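Local coordinates for putative DNA protection protein (Streptomyces coelicolor, PDB 4CYB) that belongs to the Dps family of ferritin-like proteins, assembles as a dodecamer, binds ferric iron and probably oxidises iron, at residues I123-H128 / V150-E155; S24-N29 / R78-L82. One frame throughout, in Å; residues are numbered along the deposited sequence.

Contact 1: I123-H128 / V150-E155; sequences ILTECH and VLRTNE
The imidazole of His128 carries Leu151 CD1 over one face, 3.7 Å from the ring centroid and 16° off the normal, a CH-pi contact; at the ring edge, in its plane, a water sits 2.6 Å from NE2. The pair belongs to the second antiparallel hairpin of a ferritin-like four-helix bundle, where segments 123-128 and 150-155, on helices 109-136 and 140-164, run antiparallel at 156°. Leu151 reaches the ring because CG stands opposite the backbone N (chi1 -167°), carrying both methyls across the groove. CD1 also meets Leu124 CD2 at 3.5 Å, slightly tight for two methyls, while Leu124 CD2 wedges against Glu155 CG. The water donates to Glu155 OE2, bridging a carboxylate and an imidazole that do not touch directly. Both have further partners across a subunit interface: His128 ND1 bonds Asp140 and Glu155 OE1 pairs with Arg78, each of the same neighbouring subunit. Deeper in the bundle, Cys127 packs on Leu151 and Val150. The buried amide of Asn154 is held at both ends, OD1 by Gln68 of helix 54-81 and ND2 by Val150 O at 2.9 Å. Ile123 CG2 rests 3.8 Å from that same Asn154 ND2.

Contact 2: S24-N29 / R78-L82; sequences SCQRLN and RVQTL
Leu28 and Ser24, which both lean on Leu82, are joined by a backbone bond from Leu28 N to Ser24 O of 2.7 Å, one turn of helix 18-48. Across the gap lies the last turn of helix 54-81, so the start of one helix packs beside the end of the other, the first antiparallel hairpin of the ferritin-like bundle. No hydrogen bond spans the two segments: the interface is made of interlocking side chains. Leu28 is its central piece. Its CB lies 3.6 Å from Val79 CG2, and CG, opposite the carbonyl carbon (chi1 -74°), carries CD1 on to Arg78 CG at 3.4 Å. The side chains of Leu28 and Leu82 cross at about a right angle, CD1 to CD1 at 3.8 Å. Leu82, just past the end of the helix, turns its own CD1 also to Ser24 CB, 3.7 Å away. Cys25 SG touches both Leu82 CB, at 3.6 Å, and Val79 CG1, and that methyl also faces Asn29.

The polar ends are satisfied around this apolar seam. Asp139, in the loop before helix 140-164, accepts a hydrogen bond from Ser24 OG and forms a salt bridge with Arg78 NH2, linking the two segments through one carboxylate; Arg78 NH1 turns to Glu155 of a neighbouring subunit. Asn29 is bonded to the backbone of Val85 and Val87. Helix 140-164 covers one side, with Thr142 touching Ser24, Leu28 and Leu82, and Thr134 of helix 109-136 borders Ser24.

From the N terminus, helix 18-48 supplies the first segment of contact 2, and helix 54-81 returns antiparallel to bring 78-82 beside it, closing the first hairpin. A long connection containing helix 90-96 then leads to helix 109-136, where contact 1 opens; helix 140-164 follows after a short turn and closes the second hairpin. The two loops therefore lie in series, neither nested nor crossing. Their centres are about 16 Å apart, and Arg27 and Glu126 meet between the hairpins in a long, weak ion pair. Each contact also has a residue that bonds to another subunit, so hairpin packing and assembly share residues.

Contact 1: I123-H128 / V150-E155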
loop_
_atom_site.group_PDB
_atom_site.type_symbol
_atom_site.label_atom_id
_atom_site.label_comp_id
_atom_site.label_asym_id
_atom_site.label_seq_id
_atom_site.Cartn_x
_atom_site.Cartn_y
_atom_site.Cartn_z
ATOM N N ILE J 123 -26.725 25.988 -2.645
ATOM C CA ILE J 123 -26.039 25.288 -3.718
ATOM C C ILE J 123 -26.925 24.235 -4.398
ATOM O O ILE J 123 -26.963 24.168 -5.634
ATOM C CB ILE J 123 -24.706 24.668 -3.168
ATOM C CG1 ILE J 123 -23.784 25.827 -2.765
ATOM C CG2 ILE J 123 -24.028 23.824 -4.248
ATOM C CD1 ILE J 123 -22.487 25.394 -2.029
ATOM N N LEU J 124 -27.665 23.447 -3.626
ATOM C CA LEU J 124 -28.579 22.396 -4.219
ATOM C C LEU J 124 -29.661 23.082 -5.120
ATOM O O LEU J 124 -29.898 22.634 -6.256
ATOM C CB LEU J 124 -29.248 21.556 -3.111
ATOM C CG LEU J 124 -28.283 20.571 -2.430
ATOM C CD1 LEU J 124 -28.932 19.909 -1.241
ATOM C CD2 LEU J 124 -27.843 19.461 -3.401
ATOM N N THR J 125 -30.213 24.198 -4.646
ATOM C CA THR J 125 -31.244 24.918 -5.455
ATOM C C THR J 125 -30.660 25.412 -6.795
ATOM O O THR J 125 -31.222 25.178 -7.871
ATOM C CB THR J 125 -31.853 26.051 -4.618
ATOM O OG1 THR J 125 -32.458 25.462 -3.456
ATOM C CG2 THR J 125 -32.927 26.814 -5.426
ATOM N N GLU J 126 -29.486 26.018 -6.721
ATOM C CA GLU J 126 -28.745 26.480 -7.900
ATOM C C GLU J 126 -28.390 25.332 -8.834
ATOM O O GLU J 126 -28.476 25.466 -10.043
ATOM C CB GLU J 126 -27.435 27.143 -7.478
ATOM C CG GLU J 126 -27.609 28.573 -7.026
ATOM C CD GLU J 126 -27.274 29.615 -8.080
ATOM O OE1 GLU J 126 -27.035 29.288 -9.303
ATOM O OE2 GLU J 126 -27.257 30.795 -7.642
ATOM N N CYS J 127 -27.933 24.206 -8.278
ATOM C CA CYS J 127 -27.565 23.036 -9.075
ATOM C C CYS J 127 -28.687 22.441 -9.870
ATOM O O CYS J 127 -28.476 22.080 -11.002
ATOM C CB CYS J 127 -27.100 21.881 -8.189
ATOM S SG CYS J 127 -25.339 21.924 -7.913
ATOM N N HIS J 128 -29.851 22.244 -9.270
ATOM C CA HIS J 128 -30.991 21.682 -10.064
ATOM C C HIS J 128 -31.289 22.564 -11.269
ATOM O O HIS J 128 -31.460 22.067 -12.394
ATOM C CB HIS J 128 -32.244 21.575 -9.193
ATOM C CG HIS J 128 -32.214 20.411 -8.222
ATOM N ND1 HIS J 128 -32.288 19.121 -8.626
ATOM C CD2 HIS J 128 -32.105 20.385 -6.846
ATOM C CE1 HIS J 128 -32.281 18.307 -7.549
ATOM N NE2 HIS J 128 -32.178 19.077 -6.455
ATOM N N VAL J 150 -21.672 17.445 -7.881
ATOM C CA VAL J 150 -22.026 18.569 -7.028
ATOM C C VAL J 150 -23.280 18.252 -6.248
ATOM O O VAL J 150 -23.304 18.329 -5.026
ATOM C CB VAL J 150 -22.151 19.901 -7.789
ATOM C CG1 VAL J 150 -22.433 21.023 -6.776
ATOM C CG2 VAL J 150 -20.842 20.202 -8.531
ATOM N N LEU J 151 -24.342 17.906 -6.969
ATOM C CA LEU J 151 -25.625 17.649 -6.322
ATOM C C LEU J 151 -25.571 16.489 -5.362
ATOM O O LEU J 151 -25.919 16.636 -4.187
ATOM C CB LEU J 151 -26.705 17.409 -7.385
ATOM C CG LEU J 151 -28.140 17.444 -6.866
ATOM C CD1 LEU J 151 -28.618 18.898 -6.760
ATOM C CD2 LEU J 151 -29.031 16.717 -7.866
ATOM N N ARG J 152 -25.130 15.335 -5.840
ATOM C CA ARG J 152 -25.121 14.192 -4.979
ATOM C C ARG J 152 -24.229 14.353 -3.741
ATOM O O ARG J 152 -24.582 13.890 -2.636
ATOM C CB ARG J 152 -24.752 12.952 -5.756
ATOM C CG ARG J 152 -25.990 12.504 -6.593
ATOM C CD ARG J 152 -25.743 11.180 -7.270
ATOM N NE ARG J 152 -25.500 10.090 -6.311
ATOM C CZ ARG J 152 -24.970 8.916 -6.674
ATOM N NH1 ARG J 152 -24.661 8.696 -7.940
ATOM N NH2 ARG J 152 -24.751 7.950 -5.761
ATOM N N THR J 153 -23.063 14.973 -3.916
ATOM C CA THR J 153 -22.221 15.205 -2.732
ATOM C C THR J 153 -22.844 16.146 -1.724
ATOM O O THR J 153 -22.804 15.873 -0.527
ATOM C CB THR J 153 -20.840 15.806 -3.084
ATOM O OG1 THR J 153 -20.179 14.867 -3.910
ATOM C CG2 THR J 153 -20.017 16.039 -1.830
ATOM N N ASN J 154 -23.398 17.274 -2.181
ATOM C CA ASN J 154 -24.062 18.160 -1.238
ATOM C C ASN J 154 -25.277 17.545 -0.548
ATOM O O ASN J 154 -25.494 17.827 0.643
ATOM C CB ASN J 154 -24.437 19.447 -1.923
ATOM C CG ASN J 154 -23.250 20.375 -2.041
ATOM O OD1 ASN J 154 -22.842 21.016 -1.032
ATOM N ND2 ASN J 154 -22.681 20.452 -3.218
ATOM N N GLU J 155 -26.088 16.789 -1.298
ATOM C CA GLU J 155 -27.214 16.045 -0.674
ATOM C C GLU J 155 -26.767 15.129 0.465
ATOM O O GLU J 155 -27.314 15.204 1.584
ATOM C CB GLU J 155 -28.083 15.303 -1.704
ATOM C CG GLU J 155 -28.718 16.265 -2.690
ATOM C CD GLU J 155 -29.372 15.547 -3.921
ATOM O OE1 GLU J 155 -28.789 14.551 -4.488
ATOM O OE2 GLU J 155 -30.470 15.996 -4.361
HETATM O O HOH W 1 -31.558 18.295 -4.058
#

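Contact 2: S24-N29 / R78-L82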
loop_
_atom_site.group_PDB
_atom_site.type_symbol
_atom_site.label_atom_id
_atom_site.label_comp_id
_atom_site.label_asym_id
_atom_site.label_seq_id
_atom_site.Cartn_x
_atom_site.Cartn_y
_atom_site.Cartn_z
ATOM N N SER J 24 -22.505 27.931 -19.720
ATOM C CA SER J 24 -22.105 26.888 -18.724
ATOM C C SER J 24 -21.053 27.498 -17.797
ATOM O O SER J 24 -21.126 27.281 -16.561
ATOM C CB SER J 24 -21.577 25.631 -19.428
ATOM O OG SER J 24 -22.620 24.853 -19.953
ATOM N N CYS J 25 -20.106 28.263 -18.351
ATOM C CA CYS J 25 -19.094 28.899 -17.497
ATOM C C CYS J 25 -19.671 29.892 -16.469
ATOM O O CYS J 25 -19.231 29.908 -15.337
ATOM C CB CYS J 25 -17.971 29.579 -18.263
ATOM S SG CYS J 25 -16.931 28.393 -19.162
ATOM N N GLN J 26 -20.686 30.696 -16.870
ATOM C CA GLN J 26 -21.357 31.557 -15.881
ATOM C C GLN J 26 -22.033 30.731 -14.808
ATOM O O GLN J 26 -21.886 31.082 -13.630
ATOM C CB GLN J 26 -22.454 32.413 -16.555
ATOM C CG GLN J 26 -21.905 33.392 -17.552
ATOM C CD GLN J 26 -22.998 33.971 -18.491
ATOM O OE1 GLN J 26 -22.690 34.789 -19.355
ATOM N NE2 GLN J 26 -24.258 33.556 -18.303
ATOM N N ARG J 27 -22.768 29.664 -15.159
ATOM C CA ARG J 27 -23.428 28.877 -14.134
ATOM C C ARG J 27 -22.372 28.167 -13.233
ATOM O O ARG J 27 -22.527 28.113 -11.995
ATOM C CB ARG J 27 -24.409 27.835 -14.689
ATOM C CG ARG J 27 -25.518 28.380 -15.578
ATOM C CD ARG J 27 -26.320 29.511 -14.951
ATOM N NE ARG J 27 -26.867 29.174 -13.659
ATOM C CZ ARG J 27 -28.108 28.739 -13.424
ATOM N NH1 ARG J 27 -28.991 28.540 -14.425
ATOM N NH2 ARG J 27 -28.480 28.537 -12.179
ATOM N N LEU J 28 -21.324 27.644 -13.880
ATOM C CA LEU J 28 -20.299 26.894 -13.098
ATOM C C LEU J 28 -19.603 27.831 -12.143
ATOM O O LEU J 28 -19.282 27.402 -11.003
ATOM C CB LEU J 28 -19.294 26.180 -14.022
ATOM C CG LEU J 28 -19.870 24.940 -14.724
ATOM C CD1 LEU J 28 -19.001 24.435 -15.869
ATOM C CD2 LEU J 28 -20.209 23.810 -13.744
ATOM N N ASN J 29 -19.320 29.063 -12.582
ATOM C CA ASN J 29 -18.617 29.992 -11.720
ATOM C C ASN J 29 -19.419 30.387 -10.497
ATOM O O ASN J 29 -18.859 30.663 -9.459
ATOM C CB ASN J 29 -18.049 31.225 -12.433
ATOM C CG ASN J 29 -16.641 30.989 -12.958
ATOM O OD1 ASN J 29 -15.793 30.420 -12.256
ATOM N ND2 ASN J 29 -16.376 31.454 -14.170
ATOM N N ARG J 78 -13.498 22.220 -15.218
ATOM C CA ARG J 78 -14.566 22.208 -16.247
ATOM C C ARG J 78 -14.718 23.585 -16.931
ATOM O O ARG J 78 -14.857 23.664 -18.177
ATOM C CB ARG J 78 -15.880 21.816 -15.597
ATOM C CG ARG J 78 -17.057 21.755 -16.582
ATOM C CD ARG J 78 -16.945 20.497 -17.416
ATOM N NE ARG J 78 -17.921 20.410 -18.533
ATOM C CZ ARG J 78 -17.797 19.513 -19.508
ATOM N NH1 ARG J 78 -16.773 18.618 -19.470
ATOM N NH2 ARG J 78 -18.674 19.489 -20.528
ATOM N N VAL J 79 -14.710 24.663 -16.138
ATOM C CA VAL J 79 -14.677 26.006 -16.710
ATOM C C VAL J 79 -13.540 26.178 -17.683
ATOM O O VAL J 79 -13.748 26.701 -18.796
ATOM C CB VAL J 79 -14.613 27.078 -15.615
ATOM C CG1 VAL J 79 -14.430 28.467 -16.227
ATOM C CG2 VAL J 79 -15.860 27.018 -14.726
ATOM N N GLN J 80 -12.317 25.765 -17.285
ATOM C CA GLN J 80 -11.190 25.907 -18.207
ATOM C C GLN J 80 -11.349 25.047 -19.487
ATOM O O GLN J 80 -10.997 25.482 -20.595
ATOM C CB GLN J 80 -9.861 25.528 -17.481
ATOM C CG GLN J 80 -9.616 26.400 -16.244
ATOM C CD GLN J 80 -9.596 27.885 -16.582
ATOM O OE1 GLN J 80 -10.276 28.640 -15.939
ATOM N NE2 GLN J 80 -8.880 28.283 -17.627
ATOM N N THR J 81 -11.876 23.834 -19.311
ATOM C CA THR J 81 -12.114 22.928 -20.403
ATOM C C THR J 81 -13.095 23.557 -21.427
ATOM O O THR J 81 -13.005 23.271 -22.634
ATOM C CB THR J 81 -12.726 21.615 -19.862
ATOM O OG1 THR J 81 -11.729 20.937 -19.042
ATOM C CG2 THR J 81 -13.169 20.696 -21.044
ATOM N N LEU J 82 -14.010 24.386 -20.946
ATOM C CA LEU J 82 -14.975 25.059 -21.864
ATOM C C LEU J 82 -14.384 26.335 -22.458
ATOM O O LEU J 82 -15.085 27.046 -23.200
ATOM C CB LEU J 82 -16.268 25.376 -21.075
ATOM C CG LEU J 82 -16.988 24.118 -20.576
ATOM C CD1 LEU J 82 -18.046 24.509 -19.559
ATOM C CD2 LEU J 82 -17.671 23.333 -21.687
#